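Histidinol-phosphatase (Bordetella pertussis, PDB 3FVV) probably catalyses the hydrolysis of L-histidinol phosphate to L-histidinol and phosphate, a late step of histidine biosynthesis, as a magnesium-dependent member of the HAD-like hydrolase superfamily. Local coordinates at residues A[210-213]-A[214-218]; A[96-99]-A[100-104]; A[153-157]-A[158-162]. One frame throughout, in Å; residues are numbered along the deposited sequence.

Contact 1 (A[210-213]-A[214-218]); sequences REIA and QARGW
Ile212 holds its CG2 branch anti to the backbone N while Arg216 sets CG beside its own N (chi1 -49°) and extends from there to NE, which places CG2 and the arginine chain alongside each other one helical turn apart. CG2 sits over one face of the Arg216 guanidinium, offset toward the rim and 3.6 Å from NE. The same methyl reaches Trp218, with CG2 3.7 Å from CZ3, and Arg216 CD lies over a face of that indole. Arg216, Ile212 and Trp218 thus form one cluster at the C-terminal end of helix 207-216.

Gly217, at positive phi (70°), turns the chain there in a Schellman motif. Trp218 N bonds back to Ala213 O at 2.9 Å, and Gly217 N to Gln214 O at 3.0 Å. The turn leads into strand 219-221, completing the beta-alpha-beta unit that begins with strand 199-203, and Ala213 packs on Ala202 and Val220. Earlier in the helix, the Gln214 amide crosses the Arg210 chain, NE2 3.8 Å from CG.

Within the segment both arginines contribute mainly aliphatic carbons or a guanidinium face, consistent with Arg210 NH2 and Arg216 NH1 pairing outside it with Asp222 and Glu195.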
ATOM      1  N   ARG A 210      17.381   5.403   4.116  1.00 19.69           N
ATOM      2  CA  ARG A 210      17.899   6.589   4.813  1.00 20.81           C
ATOM      3  C   ARG A 210      19.255   6.981   4.222  1.00 21.96           C
ATOM      4  O   ARG A 210      19.524   8.151   4.004  1.00 20.29           O
ATOM      5  CB  ARG A 210      18.027   6.360   6.312  1.00 20.84           C
ATOM      6  CG  ARG A 210      18.339   7.646   7.098  1.00 22.78           C
ATOM      7  CD  ARG A 210      18.387   7.372   8.598  1.00 24.58           C
ATOM      8  NE  ARG A 210      17.161   6.783   9.121  1.00 27.26           N
ATOM      9  CZ  ARG A 210      16.085   7.466   9.539  1.00 30.70           C
ATOM     10  NH1 ARG A 210      16.045   8.788   9.488  1.00 29.40           N
ATOM     11  NH2 ARG A 210      14.993   6.809   9.971  1.00 31.18           N
ATOM     12  N   GLU A 211      20.086   5.981   3.932  1.00 23.58           N
ATOM     13  CA  GLU A 211      21.409   6.213   3.331  1.00 25.29           C
ATOM     14  C   GLU A 211      21.290   6.856   1.948  1.00 25.41           C
ATOM     15  O   GLU A 211      21.946   7.851   1.648  1.00 25.38           O
ATOM     16  CB  GLU A 211      22.096   4.866   3.219  1.00 26.19           C
ATOM     17  CG  GLU A 211      23.370   4.827   2.409  1.00 30.94           C
ATOM     18  CD  GLU A 211      24.234   3.608   2.763  1.00 34.64           C
ATOM     19  OE1 GLU A 211      23.707   2.627   3.359  1.00 38.45           O
ATOM     20  OE2 GLU A 211      25.451   3.642   2.459  1.00 41.14           O
ATOM     21  N   ILE A 212      20.404   6.308   1.129  1.00 25.56           N
ATOM     22  CA  ILE A 212      20.130   6.861  -0.189  1.00 26.24           C
ATOM     23  C   ILE A 212      19.569   8.279  -0.118  1.00 27.24           C
ATOM     24  O   ILE A 212      19.991   9.137  -0.908  1.00 27.42           O
ATOM     25  CB  ILE A 212      19.123   5.973  -0.948  1.00 26.75           C
ATOM     26  CG1 ILE A 212      19.813   4.655  -1.320  1.00 23.57           C
ATOM     27  CG2 ILE A 212      18.569   6.718  -2.176  1.00 26.79           C
ATOM     28  CD1 ILE A 212      18.863   3.535  -1.558  1.00 22.60           C
ATOM     29  N   ALA A 213      18.644   8.524   0.824  1.00 27.26           N
ATOM     30  CA  ALA A 213      18.084   9.864   1.038  1.00 27.84           C
ATOM     31  C   ALA A 213      19.177  10.869   1.379  1.00 29.11           C
ATOM     32  O   ALA A 213      19.235  11.961   0.798  1.00 30.48           O
ATOM     33  CB  ALA A 213      17.088   9.859   2.128  1.00 26.87           C
ATOM     34  N   GLN A 214      20.023  10.528   2.342  1.00 29.67           N
ATOM     35  CA  GLN A 214      21.057  11.448   2.752  1.00 30.17           C
ATOM     36  C   GLN A 214      21.990  11.657   1.578  1.00 29.96           C
ATOM     37  O   GLN A 214      22.266  12.792   1.217  1.00 30.04           O
ATOM     38  CB  GLN A 214      21.786  10.962   3.983  1.00 30.21           C
ATOM     39  CG  GLN A 214      20.891  11.033   5.164  1.00 32.60           C
ATOM     40  CD  GLN A 214      21.434  10.304   6.381  1.00 35.14           C
ATOM     41  OE1 GLN A 214      22.426   9.590   6.294  1.00 36.91           O
ATOM     42  NE2 GLN A 214      20.766  10.480   7.536  1.00 37.52           N
ATOM     43  N   ALA A 215      22.374  10.586   0.902  1.00 29.52           N
ATOM     44  CA  ALA A 215      23.307  10.760  -0.203  1.00 29.77           C
ATOM     45  C   ALA A 215      22.727  11.796  -1.122  1.00 29.91           C
ATOM     46  O   ALA A 215      23.408  12.733  -1.454  1.00 31.10           O
ATOM     47  CB  ALA A 215      23.577   9.465  -0.956  1.00 29.04           C
ATOM     48  N   ARG A 216      21.463  11.656  -1.516  1.00 29.53           N
ATOM     49  CA  ARG A 216      20.910  12.495  -2.566  1.00 28.92           C
ATOM     50  C   ARG A 216      20.262  13.769  -2.065  1.00 28.56           C
ATOM     51  O   ARG A 216      19.647  14.473  -2.836  1.00 28.54           O
ATOM     52  CB  ARG A 216      19.892  11.718  -3.385  1.00 29.27           C
ATOM     53  CG  ARG A 216      20.384  10.384  -3.819  1.00 29.63           C
ATOM     54  CD  ARG A 216      19.454   9.743  -4.834  1.00 30.25           C
ATOM     55  NE  ARG A 216      19.935   8.394  -5.104  1.00 31.10           N
ATOM     56  CZ  ARG A 216      19.379   7.500  -5.923  1.00 30.83           C
ATOM     57  NH1 ARG A 216      18.279   7.753  -6.637  1.00 29.30           N
ATOM     58  NH2 ARG A 216      19.971   6.328  -6.042  1.00 30.99           N
ATOM     59  N   GLY A 217      20.369  14.079  -0.784  1.00 28.39           N
ATOM     60  CA  GLY A 217      19.686  15.274  -0.262  1.00 28.72           C
ATOM     61  C   GLY A 217      18.151  15.238  -0.185  1.00 28.62           C
ATOM     62  O   GLY A 217      17.527  16.287  -0.049  1.00 27.95           O
ATOM     63  N   TRP A 218      17.544  14.047  -0.259  1.00 28.65           N
ATOM     64  CA  TRP A 218      16.069  13.895  -0.217  1.00 27.74           C
ATOM     65  C   TRP A 218      15.588  14.157   1.188  1.00 27.46           C
ATOM     66  O   TRP A 218      16.199  13.673   2.146  1.00 28.23           O
ATOM     67  CB  TRP A 218      15.652  12.460  -0.584  1.00 27.89           C
ATOM     68  CG  TRP A 218      15.851  12.056  -1.993  1.00 27.31           C
ATOM     69  CD1 TRP A 218      16.160  12.859  -3.036  1.00 28.37           C
ATOM     70  CD2 TRP A 218      15.709  10.732  -2.530  1.00 27.08           C
ATOM     71  NE1 TRP A 218      16.223  12.119  -4.191  1.00 27.05           N
ATOM     72  CE2 TRP A 218      15.944  10.810  -3.897  1.00 28.06           C
ATOM     73  CE3 TRP A 218      15.403   9.487  -1.976  1.00 27.80           C
ATOM     74  CZ2 TRP A 218      15.887   9.675  -4.740  1.00 29.69           C
ATOM     75  CZ3 TRP A 218      15.357   8.376  -2.793  1.00 27.16           C
ATOM     76  CH2 TRP A 218      15.615   8.472  -4.158  1.00 28.93           C
TER

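Contact 2 (A[96-99]-A[100-104]); sequences QAVD and VVRGH
Val98 and Arg102 meet on the outer side of helix 95-106, running alongside one another in the same direction. Both have a first branch anti to the backbone N (Val98 CG1 at chi1 172°, Arg102 CG at 178°), and a bend of the arginine chain at chi3 brings its head back along the valine. Val98 CG1 ends 3.6 Å from Arg102 NH2, approaching the guanidinium obliquely. The Asp99 carboxylate makes no salt bridge with Arg102: its OD1 lies 4.4 Å from Arg102 NE and well out of the guanidinium plane, with the two planes 74° apart. The oxygen is not aligned with any guanidinium hydrogen, and any attraction is probably a general electrostatic one.

The backbone beneath is an alpha-helix with i to i+4 bonds of uneven length. Arg102 N to Val98 O is short at 2.8 Å, and Gly103 N reaches Asp99 O at 2.9 Å. Val101 N to Ala97 O, by contrast, is weak at 3.4 Å although nearly straight. Within the same turn Val101 CG2 lies 3.6 Å from Ala97 O.

Against this loose, exposed side, where Gln96, Asp99, Arg102 and Gly103 touch crystal neighbours, the other flank packs tightly on the HAD-like core. Val101 touches Leu15, Phe129 and Val131; Val100 rests on Leu15 and on Phe9 of strand 5-9. Farther along the buried side, both ring nitrogens of His104 are hydrogen-bonded, ND1 to Asp109 and NE2 to Tyr184, which fixes the orientation of the imidazole, while Tyr182 meets it edge-to-face.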
ATOM      1  N   GLN A  96       0.166  12.742  13.073  1.00 11.01           N
ATOM      2  CA  GLN A  96       1.234  13.051  12.129  1.00 11.77           C
ATOM      3  C   GLN A  96       0.965  12.526  10.718  1.00 11.30           C
ATOM      4  O   GLN A  96       1.161  13.250   9.771  1.00 10.78           O
ATOM      5  CB  GLN A  96       2.630  12.543  12.569  1.00 12.40           C
ATOM      6  CG  GLN A  96       3.240  13.348  13.695  1.00 13.55           C
ATOM      7  CD  GLN A  96       2.407  13.243  14.938  1.00 22.91           C
ATOM      8  OE1 GLN A  96       2.052  12.112  15.343  1.00 17.73           O
ATOM      9  NE2 GLN A  96       2.008  14.415  15.524  1.00 22.51           N
ATOM     10  N   ALA A  97       0.616  11.251  10.573  1.00 10.89           N
ATOM     11  CA  ALA A  97       0.288  10.687   9.254  1.00 11.71           C
ATOM     12  C   ALA A  97      -0.933  11.377   8.659  1.00 12.67           C
ATOM     13  O   ALA A  97      -0.939  11.711   7.478  1.00 14.70           O
ATOM     14  CB  ALA A  97       0.080   9.115   9.329  1.00 11.25           C
ATOM     15  N   VAL A  98      -1.982  11.593   9.451  1.00 12.58           N
ATOM     16  CA  VAL A  98      -3.174  12.264   8.948  1.00 12.89           C
ATOM     17  C   VAL A  98      -2.827  13.644   8.426  1.00 12.90           C
ATOM     18  O   VAL A  98      -3.307  14.049   7.344  1.00 11.18           O
ATOM     19  CB  VAL A  98      -4.315  12.346  10.013  1.00 13.25           C
ATOM     20  CG1 VAL A  98      -5.493  13.248   9.506  1.00 11.28           C
ATOM     21  CG2 VAL A  98      -4.812  10.970  10.325  1.00 14.59           C
ATOM     22  N   ASP A  99      -1.968  14.345   9.175  1.00 12.43           N
ATOM     23  CA  ASP A  99      -1.622  15.731   8.862  1.00 12.95           C
ATOM     24  C   ASP A  99      -0.755  15.869   7.607  1.00 13.32           C
ATOM     25  O   ASP A  99      -0.910  16.803   6.899  1.00 12.99           O
ATOM     26  CB  ASP A  99      -0.927  16.395  10.031  1.00 13.01           C
ATOM     27  CG  ASP A  99      -1.898  16.947  11.071  1.00 13.02           C
ATOM     28  OD1 ASP A  99      -3.075  17.080  10.746  1.00 14.27           O
ATOM     29  OD2 ASP A  99      -1.475  17.364  12.155  1.00 13.34           O
ATOM     30  N   VAL A 100       0.134  14.908   7.335  1.00 14.96           N
ATOM     31  CA  VAL A 100       0.935  14.912   6.098  1.00 14.93           C
ATOM     32  C   VAL A 100      -0.001  14.842   4.891  1.00 14.68           C
ATOM     33  O   VAL A 100       0.108  15.651   3.936  1.00 16.17           O
ATOM     34  CB  VAL A 100       2.081  13.835   6.172  1.00 15.42           C
ATOM     35  CG1 VAL A 100       2.009  12.780   5.120  1.00 19.41           C
ATOM     36  CG2 VAL A 100       3.408  14.515   6.063  1.00 18.44           C
ATOM     37  N   VAL A 101      -0.984  13.964   4.977  1.00 13.03           N
ATOM     38  CA  VAL A 101      -1.986  13.886   3.941  1.00 12.56           C
ATOM     39  C   VAL A 101      -2.843  15.142   3.877  1.00 12.40           C
ATOM     40  O   VAL A 101      -2.989  15.757   2.837  1.00 13.13           O
ATOM     41  CB  VAL A 101      -2.838  12.615   4.091  1.00 13.21           C
ATOM     42  CG1 VAL A 101      -3.846  12.553   2.966  1.00  9.85           C
ATOM     43  CG2 VAL A 101      -1.917  11.375   4.060  1.00  9.01           C
ATOM     44  N   ARG A 102      -3.319  15.599   5.011  1.00 12.30           N
ATOM     45  CA  ARG A 102      -4.212  16.706   5.055  1.00 13.78           C
ATOM     46  C   ARG A 102      -3.626  17.966   4.521  1.00 13.53           C
ATOM     47  O   ARG A 102      -4.338  18.743   3.846  1.00 13.54           O
ATOM     48  CB  ARG A 102      -4.707  16.879   6.469  1.00 14.45           C
ATOM     49  CG  ARG A 102      -5.599  18.013   6.639  1.00 23.81           C
ATOM     50  CD  ARG A 102      -6.124  18.033   8.076  1.00 33.24           C
ATOM     51  NE  ARG A 102      -6.789  16.764   8.447  1.00 38.39           N
ATOM     52  CZ  ARG A 102      -7.840  16.667   9.277  1.00 43.13           C
ATOM     53  NH1 ARG A 102      -8.398  17.760   9.833  1.00 45.21           N
ATOM     54  NH2 ARG A 102      -8.363  15.468   9.533  1.00 42.77           N
ATOM     55  N   GLY A 103      -2.349  18.195   4.798  1.00 12.97           N
ATOM     56  CA  GLY A 103      -1.675  19.369   4.241  1.00 12.70           C
ATOM     57  C   GLY A 103      -1.736  19.407   2.716  1.00 12.34           C
ATOM     58  O   GLY A 103      -1.949  20.460   2.096  1.00 10.83           O
ATOM     59  N   HIS A 104      -1.522  18.259   2.090  1.00 12.30           N
ATOM     60  CA  HIS A 104      -1.533  18.223   0.613  1.00 11.32           C
ATOM     61  C   HIS A 104      -2.979  18.361   0.136  1.00 11.33           C
ATOM     62  O   HIS A 104      -3.234  19.100  -0.811  1.00 12.90           O
ATOM     63  CB  HIS A 104      -0.906  16.975   0.092  1.00 11.17           C
ATOM     64  CG  HIS A 104       0.584  16.945   0.219  1.00 11.56           C
ATOM     65  ND1 HIS A 104       1.411  17.605  -0.666  1.00  9.74           N
ATOM     66  CD2 HIS A 104       1.398  16.271   1.068  1.00 12.19           C
ATOM     67  CE1 HIS A 104       2.670  17.365  -0.336  1.00 13.57           C
ATOM     68  NE2 HIS A 104       2.690  16.584   0.730  1.00 13.84           N
TER

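Contact 3 (A[153-157]-A[158-162]); sequences TPSFR and EGKVV. With SO4 (sulfate ion), chain C.
Lys160 is placed as the conserved lysine of HAD-like phosphatases, consistent with a phosphate site in which a lysine from the start of a helix reaches the phosphate and the acidic residues around it. It stands in the first turn of helix 158-170 and runs back under the loop at 153-157. With CG beside the backbone N (chi1 -69°) and the chain extended beyond it, Lys160 passes along Ser155, CG 3.6 Å from OG and CE 3.2 Å from Ser155 O. NZ then donates to O2 of a bound sulfate at 2.9 Å. That ion, probably from the crystallisation liquor, marks a position consistent with a substrate phosphate. Leu11 N, Asp12 N, Thr115 OG1 and Ala116 N also bind it, while Lys160 NZ has salt bridges to Asp10 and Asp190 and a bond to Val114 O. These several partners together hold the ammonium in place.

The loop 153-157 has an inverse gamma turn centred on Ser155, whose OG is held by Ile135 O. The carbonyls of Phe156 and Arg157 then accept from the opening amides of the helix: Gly159 N bonds to Phe156 O at 2.8 Å and Lys160 N to Arg157 O, each donor standing above the carbonyl plane. Gly159 CA packs against Pro154 O, in a CA-H...O contact of 3.2 Å, and against the nearby Thr153 CG2. Phe156 CZ sits over the centre of one face of the Arg157 guanidinium, and Arg157 CG lies above the phenyl face near its rim. On the outer side Glu158, bent at chi2, runs alongside Arg157 without a salt bridge, its OE2 3.3 Å from Arg157 CB.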
ATOM      1  N   THR A 153      -1.247  -4.880 -13.592  1.00 15.54           N
ATOM      2  CA  THR A 153       0.114  -4.730 -13.130  1.00 15.20           C
ATOM      3  C   THR A 153       0.082  -4.502 -11.609  1.00 15.52           C
ATOM      4  O   THR A 153      -0.693  -3.684 -11.135  1.00 14.22           O
ATOM      5  CB  THR A 153       0.788  -3.523 -13.781  1.00 14.82           C
ATOM      6  OG1 THR A 153       0.782  -3.692 -15.193  1.00 18.49           O
ATOM      7  CG2 THR A 153       2.234  -3.353 -13.303  1.00 14.92           C
ATOM      8  N   PRO A 154       0.915  -5.243 -10.853  1.00 16.32           N
ATOM      9  CA  PRO A 154       1.027  -5.002  -9.437  1.00 16.84           C
ATOM     10  C   PRO A 154       1.620  -3.631  -9.125  1.00 17.48           C
ATOM     11  O   PRO A 154       2.474  -3.120  -9.876  1.00 18.61           O
ATOM     12  CB  PRO A 154       1.922  -6.131  -8.918  1.00 16.93           C
ATOM     13  CG  PRO A 154       2.376  -6.902 -10.119  1.00 18.66           C
ATOM     14  CD  PRO A 154       1.661  -6.428 -11.320  1.00 17.16           C
ATOM     15  N   SER A 155       1.126  -3.034  -8.052  1.00 16.84           N
ATOM     16  CA  SER A 155       1.596  -1.731  -7.592  1.00 16.78           C
ATOM     17  C   SER A 155       2.755  -1.966  -6.626  1.00 15.87           C
ATOM     18  O   SER A 155       2.684  -1.751  -5.427  1.00 14.06           O
ATOM     19  CB  SER A 155       0.449  -0.945  -6.984  1.00 16.17           C
ATOM     20  OG  SER A 155       0.816   0.410  -6.937  1.00 17.81           O
ATOM     21  N   PHE A 156       3.829  -2.461  -7.215  1.00 16.26           N
ATOM     22  CA  PHE A 156       4.998  -2.920  -6.453  1.00 16.49           C
ATOM     23  C   PHE A 156       6.253  -2.646  -7.254  1.00 15.99           C
ATOM     24  O   PHE A 156       6.332  -2.946  -8.443  1.00 14.11           O
ATOM     25  CB  PHE A 156       4.862  -4.394  -6.104  1.00 15.94           C
ATOM     26  CG  PHE A 156       6.018  -4.949  -5.326  1.00 15.68           C
ATOM     27  CD1 PHE A 156       6.236  -4.576  -4.041  1.00 18.19           C
ATOM     28  CD2 PHE A 156       6.871  -5.905  -5.911  1.00 16.85           C
ATOM     29  CE1 PHE A 156       7.326  -5.103  -3.299  1.00 20.04           C
ATOM     30  CE2 PHE A 156       7.926  -6.475  -5.201  1.00 17.80           C
ATOM     31  CZ  PHE A 156       8.155  -6.062  -3.870  1.00 19.36           C
ATOM     32  N   ARG A 157       7.212  -2.030  -6.588  1.00 16.47           N
ATOM     33  CA  ARG A 157       8.447  -1.649  -7.226  1.00 18.33           C
ATOM     34  C   ARG A 157       8.212  -0.825  -8.501  1.00 17.38           C
ATOM     35  O   ARG A 157       7.553   0.207  -8.458  1.00 17.49           O
ATOM     36  CB  ARG A 157       9.293  -2.895  -7.508  1.00 18.53           C
ATOM     37  CG  ARG A 157       9.697  -3.602  -6.285  1.00 23.00           C
ATOM     38  CD  ARG A 157      10.800  -4.602  -6.584  1.00 27.84           C
ATOM     39  NE  ARG A 157      11.369  -5.089  -5.323  1.00 35.09           N
ATOM     40  CZ  ARG A 157      11.535  -6.382  -4.980  1.00 38.43           C
ATOM     41  NH1 ARG A 157      11.207  -7.378  -5.813  1.00 41.86           N
ATOM     42  NH2 ARG A 157      12.059  -6.701  -3.787  1.00 38.41           N
ATOM     43  N   GLU A 158       8.755  -1.283  -9.630  1.00 17.46           N
ATOM     44  CA  GLU A 158       8.626  -0.550 -10.880  1.00 18.01           C
ATOM     45  C   GLU A 158       7.154  -0.488 -11.308  1.00 17.16           C
ATOM     46  O   GLU A 158       6.771   0.378 -12.075  1.00 15.41           O
ATOM     47  CB  GLU A 158       9.468  -1.173 -12.048  1.00 19.80           C
ATOM     48  CG  GLU A 158      10.771  -1.955 -11.668  1.00 25.47           C
ATOM     49  CD  GLU A 158      10.523  -3.479 -11.366  1.00 35.42           C
ATOM     50  OE1 GLU A 158      10.050  -4.242 -12.270  1.00 42.85           O
ATOM     51  OE2 GLU A 158      10.837  -3.935 -10.231  1.00 40.50           O
ATOM     52  N   GLY A 159       6.338  -1.461 -10.871  1.00 16.28           N
ATOM     53  CA  GLY A 159       4.908  -1.426 -11.163  1.00 15.93           C
ATOM     54  C   GLY A 159       4.199  -0.200 -10.609  1.00 15.65           C
ATOM     55  O   GLY A 159       3.196   0.247 -11.181  1.00 15.67           O
ATOM     56  N   LYS A 160       4.676   0.343  -9.486  1.00 15.32           N
ATOM     57  CA  LYS A 160       4.068   1.562  -8.969  1.00 14.14           C
ATOM     58  C   LYS A 160       4.202   2.672 -10.004  1.00 14.34           C
ATOM     59  O   LYS A 160       3.263   3.454 -10.180  1.00 13.69           O
ATOM     60  CB  LYS A 160       4.676   1.985  -7.656  1.00 14.22           C
ATOM     61  CG  LYS A 160       4.347   1.045  -6.519  1.00 13.38           C
ATOM     62  CD  LYS A 160       4.462   1.747  -5.146  1.00 11.10           C
ATOM     63  CE  LYS A 160       4.081   0.777  -4.038  1.00 12.89           C
ATOM     64  NZ  LYS A 160       4.223   1.379  -2.680  1.00 14.79           N
ATOM     65  N   VAL A 161       5.327   2.704 -10.733  1.00 14.77           N
ATOM     66  CA  VAL A 161       5.543   3.743 -11.745  1.00 13.93           C
ATOM     67  C   VAL A 161       4.582   3.587 -12.906  1.00 13.93           C
ATOM     68  O   VAL A 161       3.858   4.547 -13.265  1.00 14.65           O
ATOM     69  CB  VAL A 161       7.052   3.890 -12.205  1.00 15.24           C
ATOM     70  CG1 VAL A 161       7.218   5.147 -13.146  1.00 10.18           C
ATOM     71  CG2 VAL A 161       7.967   4.010 -11.000  1.00 16.42           C
ATOM     72  N   VAL A 162       4.532   2.387 -13.469  1.00 13.46           N
ATOM     73  CA  VAL A 162       3.580   2.068 -14.529  1.00 13.18           C
ATOM     74  C   VAL A 162       2.120   2.435 -14.099  1.00 13.79           C
ATOM     75  O   VAL A 162       1.419   3.185 -14.780  1.00 12.21           O
ATOM     76  CB  VAL A 162       3.726   0.550 -14.920  1.00 13.80           C
ATOM     77  CG1 VAL A 162       2.665   0.072 -15.936  1.00 12.60           C
ATOM     78  CG2 VAL A 162       5.125   0.298 -15.466  1.00 14.87           C
TER
HETATM   79  S   SO4 C 233       3.275  -0.752   0.524  1.00 25.07           S
HETATM   80  O1  SO4 C 233       2.297   0.303   0.991  1.00 21.78           O
HETATM   81  O2  SO4 C 233       3.445  -0.791  -0.980  1.00 17.15           O
HETATM   82  O3  SO4 C 233       4.488  -0.510   1.290  1.00 24.98           O
HETATM   83  O4  SO4 C 233       2.802  -2.097   0.883  1.00 20.50           O

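In the fold
From the N terminus, contact 2 comes first, within helix 95-106 ahead of core strand 110-115. Contact 3 follows at the passage from strand 150-151 into helix 158-170, and contact 1 comes last, at the end of helix 207-216. Each joins adjoining segments, so none closes a long loop; the three occur in series without nesting or crossing. Their centres lie 22 to 24 Å apart, and no two touch. All three nevertheless adjoin the same mixed sheet: contact 2 packs on strand 5-9, contact 1 on strands 199-203 and 219-221, and contact 3 binds strand 133-142 through Ser155 and reaches the ends of strands 5-9 and 110-115 through Lys160.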